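Local coordinates for protein xylan esterase 1 (Thermoanaerobacterium sp. 'JW/SL YS485', PDB 3FCY) that probably removes acetyl groups from xylan and related substrates as a calcium-binding CE7 carbohydrate esterase of the alpha/beta-hydrolase fold, at residues G162-G167 / Y231-D236; W241-A246 / P302-F307. All coordinates share one frame; numbering follows the deposited sequence.

Interaction 1 (G162-G167 / Y231-D236); sequences GHIIRG and YPFLSD
Ile164 packs against Phe233 and Leu234 in a small, buried, wholly apolar contact between two loops of the alpha/beta hydrolase: one runs from strand 136-140 toward helix 176-192, the other links strand 226-230 to helix 237-242. The branch of Ile164 that does the work is CG1-CD1, extended straight out from the backbone (chi2 179°). Its terminal CD1 meets the ring of Phe233 obliquely, 3.6 Å from CZ, the two side chains approaching from opposite directions. With CG anti to the backbone N (chi1 179°), Phe233 sends its ring out to this methyl group. Leu234 contributes a single methyl, CD2, which lies 3.8 Å from Ile164 CG1 and equally close to Ile164 CD1, against the bond between them, the two side chains crossing at a slant. Phe177 of helix 176-192 also touches Ile164 and Leu234, and the ring of Tyr250 meets that of Phe233. Phe233 lies beside the predicted active site: its side chain is about 4 Å from those of Tyr117, a predicted substrate-binding residue, and Ser208, the predicted nucleophile, and its backbone is hydrogen-bonded to that of Ser208. With no hydrogen bond or charge pair across it, the contact depends on shape and the exclusion of water, and this aliphatic packing lies one layer from the predicted nucleophile, which Phe233 itself touches.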
# COMPACT_ATOMS: atom_id res chain seq x y z
N GLY A 162 19.42 12.65 6.81
CA GLY A 162 20.07 11.79 7.78
C GLY A 162 21.26 12.31 8.56
O GLY A 162 22.19 12.89 7.99
N HIS A 163 21.23 12.09 9.87
CA HIS A 163 22.31 12.52 10.74
C HIS A 163 23.34 11.41 10.97
O HIS A 163 24.46 11.67 11.39
CB HIS A 163 21.76 13.01 12.08
CG HIS A 163 21.25 14.42 12.05
ND1 HIS A 163 20.58 14.99 13.10
CD2 HIS A 163 21.35 15.38 11.10
CE1 HIS A 163 20.29 16.25 12.81
NE2 HIS A 163 20.75 16.51 11.60
N ILE A 164 22.94 10.16 10.70
CA ILE A 164 23.86 9.04 10.88
C ILE A 164 25.04 9.14 9.92
O ILE A 164 26.18 8.91 10.31
CB ILE A 164 23.15 7.69 10.64
CG1 ILE A 164 22.06 7.48 11.69
CG2 ILE A 164 24.17 6.55 10.67
CD1 ILE A 164 21.28 6.19 11.52
N ILE A 165 24.76 9.48 8.66
CA ILE A 165 25.81 9.61 7.65
C ILE A 165 26.33 11.03 7.55
O ILE A 165 27.17 11.32 6.71
CB ILE A 165 25.32 9.17 6.25
CG1 ILE A 165 24.16 10.06 5.79
CG2 ILE A 165 24.88 7.71 6.27
CD1 ILE A 165 23.76 9.84 4.34
N ARG A 166 25.83 11.93 8.40
CA ARG A 166 26.26 13.32 8.38
C ARG A 166 27.72 13.40 8.86
O ARG A 166 28.02 13.09 10.02
CB ARG A 166 25.35 14.17 9.28
CG ARG A 166 25.55 15.69 9.16
CD ARG A 166 25.28 16.20 7.74
NE ARG A 166 23.93 15.85 7.28
CZ ARG A 166 22.83 16.52 7.59
NH1 ARG A 166 22.88 17.60 8.37
NH2 ARG A 166 21.65 16.09 7.15
N GLY A 167 28.61 13.82 7.97
CA GLY A 167 30.02 13.91 8.31
C GLY A 167 30.75 12.60 8.08
O GLY A 167 31.93 12.45 8.43
N TYR A 231 13.75 -0.05 22.73
CA TYR A 231 14.01 -0.37 21.33
C TYR A 231 15.00 0.63 20.73
O TYR A 231 14.66 1.39 19.82
CB TYR A 231 12.70 -0.41 20.52
CG TYR A 231 11.67 0.66 20.82
CD1 TYR A 231 11.49 1.75 19.97
CD2 TYR A 231 10.84 0.56 21.93
CE1 TYR A 231 10.48 2.70 20.21
CE2 TYR A 231 9.83 1.50 22.18
CZ TYR A 231 9.66 2.56 21.32
OH TYR A 231 8.66 3.48 21.56
N PRO A 232 16.24 0.62 21.23
CA PRO A 232 17.31 1.52 20.78
C PRO A 232 17.65 1.51 19.29
O PRO A 232 17.67 0.47 18.63
CB PRO A 232 18.50 1.10 21.64
CG PRO A 232 18.24 -0.36 21.90
CD PRO A 232 16.76 -0.37 22.19
N PHE A 233 17.89 2.72 18.79
CA PHE A 233 18.26 3.00 17.41
C PHE A 233 19.76 3.29 17.49
O PHE A 233 20.28 3.50 18.58
CB PHE A 233 17.47 4.24 16.96
CG PHE A 233 17.75 4.69 15.55
CD1 PHE A 233 17.54 3.85 14.46
CD2 PHE A 233 18.13 6.02 15.30
CE1 PHE A 233 17.70 4.31 13.16
CE2 PHE A 233 18.29 6.49 14.00
CZ PHE A 233 18.07 5.63 12.93
N LEU A 234 20.45 3.29 16.35
CA LEU A 234 21.89 3.58 16.30
C LEU A 234 22.77 2.43 16.80
O LEU A 234 23.81 2.66 17.42
CB LEU A 234 22.21 4.84 17.11
CG LEU A 234 21.46 6.13 16.75
CD1 LEU A 234 21.87 7.22 17.73
CD2 LEU A 234 21.77 6.54 15.31
N SER A 235 22.36 1.21 16.52
CA SER A 235 23.11 0.05 16.97
C SER A 235 23.30 -1.03 15.92
O SER A 235 22.36 -1.40 15.22
CB SER A 235 22.42 -0.56 18.19
OG SER A 235 23.01 -1.80 18.56
N ASP A 236 24.54 -1.52 15.79
CA ASP A 236 24.82 -2.62 14.88
C ASP A 236 24.38 -2.34 13.44
O ASP A 236 23.66 -3.12 12.83
CB ASP A 236 24.10 -3.86 15.43
CG ASP A 236 24.73 -5.16 15.01
OD1 ASP A 236 25.85 -5.16 14.46
OD2 ASP A 236 24.08 -6.20 15.23

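Interaction 2 (W241-A246 / P302-F307); sequences WDLDLA and PPSTVF
Pro302 O, at the N-cap position of helix 303-310, takes two sound hydrogen bonds from the first turn: Thr305 OG1 at 2.6 Å and Val306 N at 3.3 Å. The hydroxyl comes in the carbonyl plane, on a lone pair, at a C=O...O angle of 140°. This grip fixes the start of the helix from within, while the pyrrolidine ring of Pro302 meets two leucines of the turn just past helix 237-242. Leu243 CD1 lies 3.8 Å from Pro302 CB, and Leu245 CD2 lies 3.7 Å from Pro302 CG; each leucine runs antiparallel to the proline side chain and passes alongside it. With CG anti to the carbonyl carbon (chi1 -61°), Leu243 places CD1 between Pro302 CB and Ser304 OG, the latter 3.7 Å away, a van der Waals approach. The polar needs of that hydroxyl are met elsewhere, by hydrogen bonds with Asp31 and Arg239. The two leucines flank Asp244, whose positive phi makes it the C-prime residue of a Schellman motif: Asp244 N binds Trp241 O at 3.0 Å, and Leu245 N reaches back to Val240 O. Leu245 also packs on Val240, the hydrophobic pairing that commonly accompanies this helix ending. Trp241, on the same turn, is hydrogen-bonded through NE1 to Asp324 of the third subunit. The side chain of Pro302 is about 5 Å from that of Asp298, predicted to belong to the charge relay. Pro302 O and the Schellman amides are thus bonded within their own turns and Ser304 OG to outside partners, which leaves a mainly apolar junction between the segments, with one hydroxyl against a leucine methyl.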
# COMPACT_ATOMS: atom_id res chain seq x y z
N TRP A 241 21.68 -3.62 7.65
CA TRP A 241 21.88 -3.71 6.21
C TRP A 241 21.81 -5.16 5.73
O TRP A 241 21.22 -5.45 4.69
CB TRP A 241 23.23 -3.08 5.82
CG TRP A 241 23.53 -3.19 4.36
CD1 TRP A 241 23.04 -2.40 3.35
CD2 TRP A 241 24.33 -4.19 3.73
NE1 TRP A 241 23.48 -2.86 2.13
CE2 TRP A 241 24.28 -3.96 2.33
CE3 TRP A 241 25.09 -5.27 4.21
CZ2 TRP A 241 24.95 -4.77 1.41
CZ3 TRP A 241 25.76 -6.08 3.29
CH2 TRP A 241 25.68 -5.82 1.91
N ASP A 242 22.41 -6.08 6.51
CA ASP A 242 22.40 -7.50 6.16
C ASP A 242 20.98 -8.07 6.06
O ASP A 242 20.71 -8.94 5.23
CB ASP A 242 23.18 -8.33 7.19
CG ASP A 242 24.67 -8.06 7.16
OD1 ASP A 242 25.19 -7.58 6.13
OD2 ASP A 242 25.34 -8.34 8.18
N LEU A 243 20.09 -7.58 6.91
CA LEU A 243 18.70 -8.05 6.93
C LEU A 243 17.84 -7.36 5.88
O LEU A 243 16.62 -7.51 5.87
CB LEU A 243 18.09 -7.82 8.31
CG LEU A 243 18.74 -8.52 9.50
CD1 LEU A 243 18.15 -8.00 10.80
CD2 LEU A 243 18.53 -10.03 9.38
N ASP A 244 18.47 -6.60 4.98
CA ASP A 244 17.75 -5.86 3.95
C ASP A 244 16.73 -4.96 4.64
O ASP A 244 15.61 -4.76 4.15
CB ASP A 244 17.02 -6.81 2.98
CG ASP A 244 17.97 -7.61 2.10
OD1 ASP A 244 19.09 -7.13 1.82
OD2 ASP A 244 17.58 -8.71 1.67
N LEU A 245 17.12 -4.41 5.78
CA LEU A 245 16.24 -3.54 6.56
C LEU A 245 16.80 -2.12 6.68
O LEU A 245 16.32 -1.32 7.48
CB LEU A 245 16.02 -4.14 7.95
CG LEU A 245 14.65 -4.74 8.27
CD1 LEU A 245 13.96 -5.21 7.01
CD2 LEU A 245 14.82 -5.89 9.26
N ALA A 246 17.83 -1.83 5.89
CA ALA A 246 18.42 -0.49 5.89
C ALA A 246 17.43 0.41 5.17
O ALA A 246 17.71 0.95 4.09
CB ALA A 246 19.77 -0.50 5.16
N PRO A 302 15.61 -3.66 14.20
CA PRO A 302 15.66 -5.12 14.25
C PRO A 302 16.01 -5.64 15.64
O PRO A 302 16.96 -5.17 16.26
CB PRO A 302 16.72 -5.46 13.22
CG PRO A 302 16.53 -4.40 12.19
CD PRO A 302 16.37 -3.15 13.04
N PRO A 303 15.24 -6.62 16.15
CA PRO A 303 15.48 -7.20 17.47
C PRO A 303 16.94 -7.57 17.69
O PRO A 303 17.49 -7.36 18.77
CB PRO A 303 14.56 -8.42 17.48
CG PRO A 303 13.41 -7.97 16.63
CD PRO A 303 14.11 -7.28 15.47
N SER A 304 17.57 -8.12 16.65
CA SER A 304 18.97 -8.53 16.75
C SER A 304 19.91 -7.36 17.05
O SER A 304 20.89 -7.51 17.79
CB SER A 304 19.41 -9.24 15.46
OG SER A 304 19.23 -8.43 14.31
N THR A 305 19.63 -6.18 16.50
CA THR A 305 20.48 -5.02 16.76
C THR A 305 20.28 -4.54 18.19
O THR A 305 21.19 -3.98 18.81
CB THR A 305 20.18 -3.86 15.79
OG1 THR A 305 18.84 -3.39 15.99
CG2 THR A 305 20.35 -4.31 14.35
N VAL A 306 19.08 -4.75 18.73
CA VAL A 306 18.78 -4.34 20.09
C VAL A 306 19.49 -5.29 21.07
O VAL A 306 20.08 -4.85 22.05
CB VAL A 306 17.25 -4.35 20.36
CG1 VAL A 306 16.96 -4.08 21.83
CG2 VAL A 306 16.58 -3.29 19.49
N PHE A 307 19.43 -6.59 20.79
CA PHE A 307 20.10 -7.55 21.66
C PHE A 307 21.61 -7.42 21.60
O PHE A 307 22.30 -7.72 22.57
CB PHE A 307 19.69 -8.99 21.34
CG PHE A 307 18.50 -9.47 22.13
CD1 PHE A 307 17.21 -9.35 21.63
CD2 PHE A 307 18.68 -9.99 23.41
CE1 PHE A 307 16.11 -9.74 22.39
CE2 PHE A 307 17.58 -10.38 24.18
CZ PHE A 307 16.30 -10.26 23.66

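In the fold
Both contacts are buried and carry no hydrogen bond between their own segments, yet the centre of interaction 1 is about 10 Å from the chain centre, that of interaction 2 about 18 Å. Interaction 1 joins two loops next to the predicted nucleophile; interaction 2 joins two helix termini near the predicted charge-relay aspartate and includes the partly exposed Leu243. Each has another subunit nearby, the second for interaction 1, the third for interaction 2. Segment 231-236 leads directly into helix 237-242, whose end serves interaction 2. The two also meet: Ser235 OG and Thr305 O, 2.9 Å apart, probably form a hydrogen bond, and Pro232 CD packs on Val306 CG1. Isoleucine is central to the inner contact, Pro302 to the outer.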